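Local coordinates for tail spike protein (Acinetobacter phage vB_AbaP_AS12, PDB 6EU4) that forms the trimeric tailspike of the phage and probably recognises, and perhaps cleaves, the surface polysaccharide of its Acinetobacter baumannii host, at residues 525-528 with 533-536; 512-517 with 548-553; 563-566 with 570-573; 428-433 with 458-463. All blocks are in the same frame, centred on the assembly; numbering follows the deposited sequence.

Contact 1: residues 525-528 with 533-536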
loop_
_atom_site.group_PDB
_atom_site.type_symbol
_atom_site.label_atom_id
_atom_site.label_comp_id
_atom_site.label_asym_id
_atom_site.label_seq_id
_atom_site.Cartn_x
_atom_site.Cartn_y
_atom_site.Cartn_z
ATOM N N TRP A 525 18.597 33.033 18.253
ATOM C CA TRP A 525 19.536 32.037 17.774
ATOM C C TRP A 525 19.938 31.136 18.934
ATOM O O TRP A 525 19.927 31.544 20.101
ATOM C CB TRP A 525 20.788 32.681 17.192
ATOM C CG TRP A 525 20.625 33.424 15.893
ATOM C CD1 TRP A 525 20.693 32.894 14.657
ATOM C CD2 TRP A 525 20.424 34.841 15.715
ATOM N NE1 TRP A 525 20.531 33.873 13.704
ATOM C CE2 TRP A 525 20.362 35.077 14.329
ATOM C CE3 TRP A 525 20.271 35.919 16.587
ATOM C CZ2 TRP A 525 20.199 36.358 13.793
ATOM C CZ3 TRP A 525 20.074 37.187 16.049
ATOM C CH2 TRP A 525 20.048 37.392 14.672
ATOM N N SER A 526 20.355 29.920 18.586
ATOM C CA SER A 526 20.726 28.920 19.575
ATOM C C SER A 526 21.699 27.922 18.967
ATOM O O SER A 526 21.625 27.602 17.778
ATOM C CB SER A 526 19.492 28.169 20.075
ATOM O OG SER A 526 19.876 27.171 20.989
ATOM N N SER A 527 22.555 27.358 19.813
ATOM C CA SER A 527 23.243 26.142 19.411
ATOM C C SER A 527 22.244 25.007 19.201
ATOM O O SER A 527 22.337 24.265 18.219
ATOM C CB SER A 527 24.294 25.754 20.456
ATOM O OG SER A 527 23.774 25.835 21.778
ATOM N N ALA A 528 21.272 24.883 20.103
ATOM C CA ALA A 528 20.196 23.890 20.036
ATOM C C ALA A 528 19.337 24.027 21.278
ATOM O O ALA A 528 19.877 24.219 22.374
ATOM C CB ALA A 528 20.734 22.458 19.945
ATOM N N SER A 533 22.441 25.810 26.519
ATOM C CA SER A 533 22.598 26.252 25.136
ATOM C C SER A 533 23.319 27.598 25.089
ATOM O O SER A 533 23.250 28.393 26.030
ATOM C CB SER A 533 21.248 26.372 24.419
ATOM O OG SER A 533 20.327 27.175 25.147
ATOM N N TYR A 534 24.024 27.819 23.985
ATOM C CA TYR A 534 24.420 29.157 23.563
ATOM C C TYR A 534 23.227 29.830 22.910
ATOM O O TYR A 534 22.482 29.191 22.161
ATOM C CB TYR A 534 25.564 29.101 22.547
ATOM C CG TYR A 534 26.832 28.544 23.091
ATOM C CD1 TYR A 534 27.733 29.361 23.747
ATOM C CD2 TYR A 534 27.150 27.192 22.944
ATOM C CE1 TYR A 534 28.912 28.850 24.262
ATOM C CE2 TYR A 534 28.320 26.687 23.461
ATOM C CZ TYR A 534 29.193 27.527 24.113
ATOM O OH TYR A 534 30.366 27.064 24.638
ATOM N N ASN A 535 23.061 31.124 23.166
ATOM C CA ASN A 535 21.951 31.857 22.569
ATOM C C ASN A 535 22.350 33.280 22.218
ATOM O O ASN A 535 23.296 33.853 22.767
ATOM C CB ASN A 535 20.729 31.905 23.495
ATOM C CG ASN A 535 20.106 30.539 23.709
ATOM O OD1 ASN A 535 20.426 29.843 24.672
ATOM N ND2 ASN A 535 19.226 30.149 22.809
ATOM N N ALA A 536 21.586 33.841 21.292
ATOM C CA ALA A 536 21.626 35.265 20.983
ATOM C C ALA A 536 20.226 35.687 20.576
ATOM O O ALA A 536 19.440 34.872 20.084
ATOM C CB ALA A 536 22.622 35.561 19.862
HETATM O O HOH W 1 17.884 27.509 22.829
#
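The beta hairpin made by strands 520-526 and 535-542 ends here in two bridges, Trp525 with Ala536 and then Ser526 with Asn535 beside the connecting loop. The first is an antiparallel hydrogen-bonded pair: Trp525 N gives an almost straight bond of 2.7 Å to Ala536 O, and Ala536 N returns one to Trp525 O. That carbonyl oxygen is gripped twice, since the side-chain amide of Asn535 also donates to it, ND2 to Trp525 O at 3.1 Å, from the opposite face of the carbonyl plane. Ser526 and Asn535 form the last pair before the loop, a non-hydrogen-bonded one, and a water accepts from both Ser526 OG and Asn535 ND2. Asn535 is steadied at its other end, where OD1 accepts from Ser533 OG and from Arg491. On the other face of the sheet, Trp525 CE3 is 4.0 Å from Ala536 CB, while the edge of the indole is turned to the Ala536 carbonyl and NE1 bonds to Gln523 of the second subunit, tying the hairpin into the trimer. Beyond the strands, Ser527 N still reaches Tyr534 O. Chi1 of 46° sets Ser527 OG between its own backbone N and carbonyl carbon, where it accepts from Tyr534 N at 3.0 Å.

Contact 2: residues 512-517 with 548-553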
loop_
_atom_site.group_PDB
_atom_site.type_symbol
_atom_site.label_atom_id
_atom_site.label_comp_id
_atom_site.label_asym_id
_atom_site.label_seq_id
_atom_site.Cartn_x
_atom_site.Cartn_y
_atom_site.Cartn_z
ATOM N N GLY A 512 11.453 39.915 29.843
ATOM C CA GLY A 512 12.740 39.869 29.168
ATOM C C GLY A 512 12.925 40.868 28.046
ATOM O O GLY A 512 13.941 40.802 27.341
ATOM N N PHE A 513 12.001 41.771 27.858
ATOM C CA PHE A 513 12.122 42.717 26.765
ATOM C C PHE A 513 12.899 43.950 27.208
ATOM O O PHE A 513 12.834 44.346 28.380
ATOM C CB PHE A 513 10.740 43.125 26.267
ATOM C CG PHE A 513 10.007 42.009 25.568
ATOM C CD1 PHE A 513 9.195 41.144 26.279
ATOM C CD2 PHE A 513 10.148 41.820 24.204
ATOM C CE1 PHE A 513 8.533 40.109 25.645
ATOM C CE2 PHE A 513 9.483 40.787 23.557
ATOM C CZ PHE A 513 8.675 39.932 24.277
ATOM N N PRO A 514 13.640 44.588 26.303
ATOM C CA PRO A 514 14.513 45.697 26.725
ATOM C C PRO A 514 13.777 47.009 26.935
ATOM O O PRO A 514 14.230 47.874 27.697
ATOM C CB PRO A 514 15.515 45.811 25.570
ATOM C CG PRO A 514 14.775 45.301 24.387
ATOM C CD PRO A 514 13.902 44.185 24.913
ATOM N N SER A 515 12.652 47.178 26.250
ATOM C CA SER A 515 11.897 48.429 26.264
ATOM C C SER A 515 10.416 48.071 26.298
ATOM O O SER A 515 9.914 47.412 25.383
ATOM C CB SER A 515 12.251 49.284 25.037
ATOM O OG SER A 515 11.357 50.371 24.856
ATOM N N SER A 516 9.730 48.444 27.371
ATOM C CA SER A 516 8.394 47.917 27.597
ATOM C C SER A 516 7.346 48.684 26.794
ATOM O O SER A 516 7.542 49.840 26.403
ATOM C CB SER A 516 8.045 47.990 29.079
ATOM O OG SER A 516 7.985 49.351 29.475
ATOM N N GLY A 517 6.213 48.019 26.552
ATOM C CA GLY A 517 5.028 48.716 26.088
ATOM C C GLY A 517 4.941 48.948 24.598
ATOM O O GLY A 517 4.142 49.785 24.159
ATOM N N THR A 548 13.686 50.795 18.058
ATOM C CA THR A 548 14.999 50.598 18.641
ATOM C C THR A 548 15.397 49.147 18.413
ATOM O O THR A 548 14.550 48.249 18.366
ATOM C CB THR A 548 15.033 50.954 20.143
ATOM O OG1 THR A 548 13.998 50.267 20.855
ATOM C CG2 THR A 548 14.868 52.457 20.337
ATOM N N PHE A 549 16.697 48.944 18.231
ATOM C CA PHE A 549 17.263 47.669 17.811
ATOM C C PHE A 549 18.219 47.182 18.895
ATOM O O PHE A 549 19.085 47.937 19.340
ATOM C CB PHE A 549 18.001 47.825 16.485
ATOM C CG PHE A 549 17.243 48.609 15.441
ATOM C CD1 PHE A 549 16.162 48.048 14.782
ATOM C CD2 PHE A 549 17.647 49.889 15.074
ATOM C CE1 PHE A 549 15.470 48.761 13.819
ATOM C CE2 PHE A 549 16.956 50.597 14.100
ATOM C CZ PHE A 549 15.866 50.025 13.476
ATOM N N TRP A 550 18.094 45.908 19.279
ATOM C CA TRP A 550 18.745 45.394 20.472
ATOM C C TRP A 550 19.333 44.009 20.221
ATOM O O TRP A 550 18.684 43.161 19.597
ATOM C CB TRP A 550 17.750 45.279 21.624
ATOM C CG TRP A 550 17.023 46.548 21.990
ATOM C CD1 TRP A 550 15.920 47.080 21.369
ATOM C CD2 TRP A 550 17.325 47.417 23.084
ATOM N NE1 TRP A 550 15.532 48.225 22.012
ATOM C CE2 TRP A 550 16.368 48.450 23.075
ATOM C CE3 TRP A 550 18.311 47.419 24.079
ATOM C CZ2 TRP A 550 16.372 49.483 24.012
ATOM C CZ3 TRP A 550 18.301 48.442 25.023
ATOM C CH2 TRP A 550 17.344 49.466 24.971
ATOM N N LEU A 551 20.531 43.776 20.776
ATOM C CA LEU A 551 21.198 42.483 20.758
ATOM C C LEU A 551 21.547 42.040 22.173
ATOM O O LEU A 551 21.945 42.855 23.005
ATOM C CB LEU A 551 22.483 42.535 19.934
ATOM C CG LEU A 551 22.325 42.827 18.438
ATOM C CD1 LEU A 551 23.691 42.934 17.775
ATOM C CD2 LEU A 551 21.520 41.752 17.736
ATOM N N ARG A 552 21.444 40.740 22.429
ATOM C CA ARG A 552 22.046 40.176 23.634
ATOM C C ARG A 552 22.449 38.732 23.368
ATOM O O ARG A 552 22.006 38.113 22.406
ATOM C CB ARG A 552 21.109 40.258 24.840
ATOM C CG ARG A 552 19.851 39.356 24.767
ATOM C CD ARG A 552 19.138 39.312 26.120
ATOM N NE ARG A 552 17.902 38.549 26.028
ATOM C CZ ARG A 552 17.042 38.377 27.028
ATOM N NH1 ARG A 552 17.268 38.892 28.235
ATOM N NH2 ARG A 552 15.940 37.680 26.815
ATOM N N THR A 553 23.332 38.213 24.221
ATOM C CA THR A 553 23.816 36.847 24.113
ATOM C C THR A 553 23.688 36.148 25.451
ATOM O O THR A 553 23.685 36.779 26.510
ATOM C CB THR A 553 25.284 36.791 23.676
ATOM O OG1 THR A 553 26.069 37.572 24.568
ATOM C CG2 THR A 553 25.449 37.311 22.256
HETATM O O HOH W 2 11.779 51.694 21.742
#
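Trp550 and Pro514 carry this contact, a proline set with its CB-CG edge on the face of an indole, with Arg552 and Gly512 meeting beside them. Pro514 CG sits 3.5 Å from the centroid of the five-membered ring of Trp550, only 9° off the ring normal, a CH-pi contact squarely over the face. Its neighbour Pro514 CB lies over the middle of the whole indole, 3.5 Å from Trp550 CD2, so that two adjacent carbons spread across both fused rings. The indole is tethered from within its own strand: Trp550 NE1 donates to Thr548 OG1 at 2.8 Å, which should restrict the swing of the ring under the proline. That same Thr548 hydroxyl meets a water, whose link to Ser515 OG is weak. Farther along, chi1 of 68° sets Arg552 CG between its backbone N and carbonyl carbon, and a chain extended to NE carries the guanidinium to Gly512, whose carbonyl lies over one face, Gly512 O 3.7 Å from Arg552 NH2; this oxygen accepts a hydrogen bond from Trp563 NE1, and Arg552 NH2 is hydrogen-bonded to Gln537 and Thr488. The contact thus lays the loop between strands 496-501 and 520-526 over one face of strand 547-554, which is flanked in its sheet by strands 535-542 and 564-565, while Trp563 packs against Pro514, Trp550 and Arg552 alike.

Contact 3: residues 563-566 with 570-573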
loop_
_atom_site.group_PDB
_atom_site.type_symbol
_atom_site.label_atom_id
_atom_site.label_comp_id
_atom_site.label_asym_id
_atom_site.label_seq_id
_atom_site.Cartn_x
_atom_site.Cartn_y
_atom_site.Cartn_z
ATOM N N TRP A 563 21.050 43.560 27.585
ATOM C CA TRP A 563 20.675 44.009 26.249
ATOM C C TRP A 563 21.539 45.190 25.800
ATOM O O TRP A 563 21.881 46.072 26.596
ATOM C CB TRP A 563 19.216 44.447 26.233
ATOM C CG TRP A 563 18.188 43.369 26.165
ATOM C CD1 TRP A 563 17.361 42.963 27.178
ATOM C CD2 TRP A 563 17.828 42.596 25.020
ATOM N NE1 TRP A 563 16.518 41.984 26.730
ATOM C CE2 TRP A 563 16.779 41.736 25.411
ATOM C CE3 TRP A 563 18.291 42.541 23.708
ATOM C CZ2 TRP A 563 16.182 40.838 24.534
ATOM C CZ3 TRP A 563 17.700 41.649 22.828
ATOM C CH2 TRP A 563 16.648 40.798 23.257
ATOM N N CYS A 564 21.823 45.230 24.493
ATOM C CA CYS A 564 22.669 46.240 23.865
ATOM C C CYS A 564 21.893 46.942 22.757
ATOM O O CYS A 564 21.546 46.318 21.745
ATOM C CB CYS A 564 23.935 45.605 23.290
ATOM S SG CYS A 564 24.978 44.837 24.556
ATOM N N ARG A 565 21.655 48.236 22.929
ATOM C CA ARG A 565 20.966 49.029 21.917
ATOM C C ARG A 565 21.943 49.498 20.847
ATOM O O ARG A 565 22.944 50.147 21.152
ATOM C CB ARG A 565 20.281 50.224 22.574
ATOM C CG ARG A 565 19.520 51.139 21.622
ATOM C CD ARG A 565 18.773 52.213 22.428
ATOM N NE ARG A 565 18.350 53.355 21.622
ATOM C CZ ARG A 565 17.407 54.227 21.988
ATOM N NH1 ARG A 565 16.776 54.089 23.150
ATOM N NH2 ARG A 565 17.087 55.237 21.194
ATOM N N LEU A 566 21.630 49.202 19.589
ATOM C CA LEU A 566 22.532 49.522 18.492
ATOM C C LEU A 566 22.519 51.009 18.172
ATOM O O LEU A 566 21.481 51.678 18.219
ATOM C CB LEU A 566 22.160 48.732 17.240
ATOM C CG LEU A 566 22.214 47.208 17.362
ATOM C CD1 LEU A 566 21.945 46.579 16.007
ATOM C CD2 LEU A 566 23.563 46.767 17.905
ATOM N N ARG A 570 20.247 57.407 12.308
ATOM C CA ARG A 570 18.996 58.131 12.478
ATOM C C ARG A 570 18.639 58.270 13.962
ATOM O O ARG A 570 17.468 58.406 14.322
ATOM C CB ARG A 570 17.910 57.419 11.667
ATOM C CG ARG A 570 16.623 58.142 11.496
ATOM C CD ARG A 570 15.737 57.426 10.461
ATOM N NE ARG A 570 16.382 57.153 9.174
ATOM C CZ ARG A 570 16.450 58.009 8.158
ATOM N NH1 ARG A 570 15.967 59.240 8.263
ATOM N NH2 ARG A 570 17.031 57.644 7.030
ATOM N N ASP A 571 19.651 58.237 14.834
ATOM C CA ASP A 571 19.457 58.366 16.276
ATOM C C ASP A 571 20.675 59.051 16.886
ATOM O O ASP A 571 21.784 58.985 16.348
ATOM C CB ASP A 571 19.230 56.975 16.902
ATOM C CG ASP A 571 18.649 57.026 18.316
ATOM O OD1 ASP A 571 18.223 58.107 18.779
ATOM O OD2 ASP A 571 18.606 55.952 18.966
ATOM N N SER A 572 20.450 59.754 17.994
ATOM C CA SER A 572 21.554 60.191 18.831
ATOM C C SER A 572 22.235 58.961 19.442
ATOM O O SER A 572 21.714 57.841 19.398
ATOM C CB SER A 572 21.054 61.129 19.928
ATOM O OG SER A 572 20.472 62.316 19.387
ATOM N N LEU A 573 23.410 59.172 20.015
ATOM C CA LEU A 573 24.166 58.100 20.668
ATOM C C LEU A 573 24.153 58.380 22.167
ATOM O O LEU A 573 24.984 59.144 22.667
ATOM C CB LEU A 573 25.591 58.020 20.127
ATOM C CG LEU A 573 25.771 57.555 18.675
ATOM C CD1 LEU A 573 25.408 58.652 17.703
ATOM C CD2 LEU A 573 27.217 57.122 18.456
HETATM O O HOH W 3 20.444 54.074 19.375
#
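Chi1 of 180° in Arg565 and -164° in Asp571 turns both side chains opposite their backbone N, and they reach out from their backbones to meet in a salt bridge. The arginine continues fully extended from CG to NE, which carries its guanidinium away from the short edge strand 564-565 to the loop that follows it. Within this chain, that strand is the outermost, at the end of an antiparallel run, in the sheet that begins with strand 474-481, and the contact is therefore a local bridge between a sheet edge and the loop beyond it. The side chains cross at about a right angle, yet their flat groups are nearly coplanar, 25° apart. Asp571 OD2 approaches the guanidinium at its edge, in the plane, and accepts a nearly straight hydrogen bond from Arg565 NH2 at 2.8 Å on its syn lone pair. The pairing is single-pronged: Asp571 OD1 is 3.9 Å from Arg565 NH2, and one carboxylate oxygen does the work. Arg565 also packs on Thr548 and Trp550 of the adjacent strand and on Tyr569 of the second subunit, while nearby Arg570 bonds through NE to the Trp563 carbonyl of the third, so the bridge lies amid intersubunit contacts. A water completes a small network beside it. It accepts from Arg565 NE at 3.2 Å and donates to two oxygens, Leu566 O at 2.9 Å and Asp571 OD2 at 2.7 Å, giving that carboxylate oxygen a second donor.

Contact 4: residues 428-433 with 458-463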
loop_
_atom_site.group_PDB
_atom_site.type_symbol
_atom_site.label_atom_id
_atom_site.label_comp_id
_atom_site.label_asym_id
_atom_site.label_seq_id
_atom_site.Cartn_x
_atom_site.Cartn_y
_atom_site.Cartn_z
ATOM N N GLU A 428 -0.560 14.760 24.335
ATOM C CA GLU A 428 -0.236 15.698 25.398
ATOM C C GLU A 428 1.146 16.322 25.308
ATOM O O GLU A 428 1.292 17.503 25.647
ATOM C CB GLU A 428 -0.393 15.009 26.748
ATOM C CG GLU A 428 -1.812 14.555 26.980
ATOM C CD GLU A 428 -2.044 14.089 28.392
ATOM O OE1 GLU A 428 -2.007 14.928 29.324
ATOM O OE2 GLU A 428 -2.239 12.875 28.565
ATOM N N GLU A 429 2.171 15.579 24.902
ATOM C CA GLU A 429 3.526 16.130 24.917
ATOM C C GLU A 429 4.439 15.170 24.173
ATOM O O GLU A 429 4.070 14.029 23.868
ATOM C CB GLU A 429 4.035 16.369 26.344
ATOM C CG GLU A 429 4.176 15.095 27.168
ATOM C CD GLU A 429 4.584 15.349 28.620
ATOM O OE1 GLU A 429 4.611 16.524 29.050
ATOM O OE2 GLU A 429 4.870 14.364 29.340
ATOM N N ILE A 430 5.644 15.650 23.892
ATOM C CA ILE A 430 6.674 14.838 23.255
ATOM C C ILE A 430 8.016 15.290 23.810
ATOM O O ILE A 430 8.253 16.492 23.983
ATOM C CB ILE A 430 6.612 14.947 21.716
ATOM C CG1 ILE A 430 7.807 14.247 21.062
ATOM C CG2 ILE A 430 6.521 16.387 21.240
ATOM C CD1 ILE A 430 7.550 13.930 19.594
ATOM N N GLY A 431 8.886 14.338 24.125
ATOM C CA GLY A 431 10.213 14.727 24.586
ATOM C C GLY A 431 11.086 13.549 24.964
ATOM O O GLY A 431 10.640 12.396 25.045
ATOM N N ILE A 432 12.353 13.880 25.200
ATOM C CA ILE A 432 13.335 12.915 25.671
ATOM C C ILE A 432 12.965 12.461 27.068
ATOM O O ILE A 432 12.593 13.276 27.923
ATOM C CB ILE A 432 14.732 13.551 25.657
ATOM C CG1 ILE A 432 15.139 13.859 24.218
ATOM C CG2 ILE A 432 15.750 12.629 26.321
ATOM C CD1 ILE A 432 16.345 14.749 24.107
ATOM N N SER A 433 13.095 11.163 27.328
ATOM C CA SER A 433 12.748 10.622 28.631
ATOM C C SER A 433 13.698 9.504 29.027
ATOM O O SER A 433 14.046 8.659 28.199
ATOM C CB SER A 433 11.325 10.059 28.621
ATOM O OG SER A 433 10.993 9.495 29.883
ATOM N N VAL A 458 2.228 20.463 15.429
ATOM C CA VAL A 458 3.635 20.848 15.339
ATOM C C VAL A 458 4.468 19.613 15.041
ATOM O O VAL A 458 4.332 18.590 15.721
ATOM C CB VAL A 458 4.114 21.519 16.635
ATOM C CG1 VAL A 458 5.609 21.889 16.563
ATOM C CG2 VAL A 458 3.269 22.729 16.942
ATOM N N ARG A 459 5.329 19.707 14.040
ATOM C CA ARG A 459 6.167 18.587 13.646
ATOM C C ARG A 459 7.451 18.637 14.462
ATOM O O ARG A 459 8.177 19.634 14.424
ATOM C CB ARG A 459 6.481 18.646 12.154
ATOM C CG ARG A 459 7.220 17.428 11.642
ATOM C CD ARG A 459 7.495 17.560 10.151
ATOM N NE ARG A 459 8.020 16.341 9.565
ATOM C CZ ARG A 459 8.131 16.138 8.254
ATOM N NH1 ARG A 459 7.754 17.091 7.393
ATOM N NH2 ARG A 459 8.623 14.992 7.796
ATOM N N TYR A 460 7.721 17.567 15.201
ATOM C CA TYR A 460 8.935 17.429 15.993
ATOM C C TYR A 460 9.838 16.404 15.333
ATOM O O TYR A 460 9.433 15.255 15.127
ATOM C CB TYR A 460 8.595 17.008 17.422
ATOM C CG TYR A 460 7.813 18.062 18.154
ATOM C CD1 TYR A 460 6.412 18.103 18.089
ATOM C CD2 TYR A 460 8.471 19.048 18.885
ATOM C CE1 TYR A 460 5.702 19.082 18.750
ATOM C CE2 TYR A 460 7.764 20.029 19.550
ATOM C CZ TYR A 460 6.383 20.045 19.470
ATOM O OH TYR A 460 5.712 21.030 20.130
ATOM N N GLN A 461 11.058 16.819 15.011
ATOM C CA GLN A 461 12.082 15.938 14.474
ATOM C C GLN A 461 13.303 15.973 15.391
ATOM O O GLN A 461 13.808 17.057 15.726
ATOM C CB GLN A 461 12.479 16.359 13.051
ATOM C CG GLN A 461 11.349 16.304 12.037
ATOM C CD GLN A 461 11.774 16.784 10.663
ATOM O OE1 GLN A 461 12.332 17.865 10.521
ATOM N NE2 GLN A 461 11.521 15.978 9.649
ATOM N N ASP A 462 13.783 14.797 15.784
ATOM C CA ASP A 462 14.958 14.720 16.645
ATOM C C ASP A 462 15.654 13.384 16.423
ATOM O O ASP A 462 15.037 12.402 16.018
ATOM C CB ASP A 462 14.539 14.884 18.107
ATOM C CG ASP A 462 15.673 15.341 19.019
ATOM O OD1 ASP A 462 16.805 15.554 18.547
ATOM O OD2 ASP A 462 15.407 15.495 20.231
ATOM N N GLY A 463 16.948 13.345 16.709
ATOM C CA GLY A 463 17.684 12.098 16.682
ATOM C C GLY A 463 18.627 12.028 15.490
ATOM O O GLY A 463 18.629 12.879 14.599
#
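Strands 430-432 and 458-462 approach each other through side chains, their backbones held well apart, with 8.0 Å between the CA atoms of Ile430 and Tyr460. The side chains of these two residues meet between them. The branch methyl of Ile430 sits over the centre of the phenol ring, CG2 being 3.6 Å from the ring centroid of Tyr460 and 14° from the normal, a CH-pi contact over the face. Among the ring atoms Tyr460 CD1 comes nearest to Ile430 CG2, also at 3.6 Å. Chi1 of 172° sends CG1 of Ile430 opposite its backbone N and leaves CG2 between the N and the carbonyl carbon, the branch set on the ring. The longer branch passes alongside instead, and Ile430 CD1 ends 3.9 Å from Tyr460 CB. The two side chains slide by each other in opposite directions. The setting is the end of a long run of parallel strands consistent with the beta-helix common in phage tailspikes: strand 430-432 pairs in parallel with 443-445, whereas 458-462 turns back antiparallel to 450-455. Ile430 also packs on Val443, Tyr445, Ala453 and Val455, which places it between the strands of this last part. The sheet runs on across the subunit interface, because Val458 to Gln461 join a parallel ladder with a strand of the third subunit. Nearer the surface, Ile432 crosses Asp462 at about a right angle. Ile432 CD1 lies 4.1 Å from Asp462 OD2, a carboxylate oxygen that is bonded to the hydroxyl of Tyr445.

How the contacts relate
Along the chain contact 4 closes first, contact 1 is nested inside the loop closed by contact 2, and contact 3 follows. Contact 4 belongs to the end of the probable beta-helix; the other three share the sheet that follows, and each has at least one segment on its neighbouring strands 520-526, 535-542, 547-554 and 564-565. Centre to centre, contacts 1 and 2 are about 17 Å apart, 2 and 3 about 11 Å, and contact 4 lies about 19 Å from contact 1 but about 40 Å from contact 3. Contacts 2 and 3 meet through probable backbone hydrogen bonds between strands 547-554 and 564-565. All four lie near other subunits, so packing within the chain and trimer assembly are interlaced.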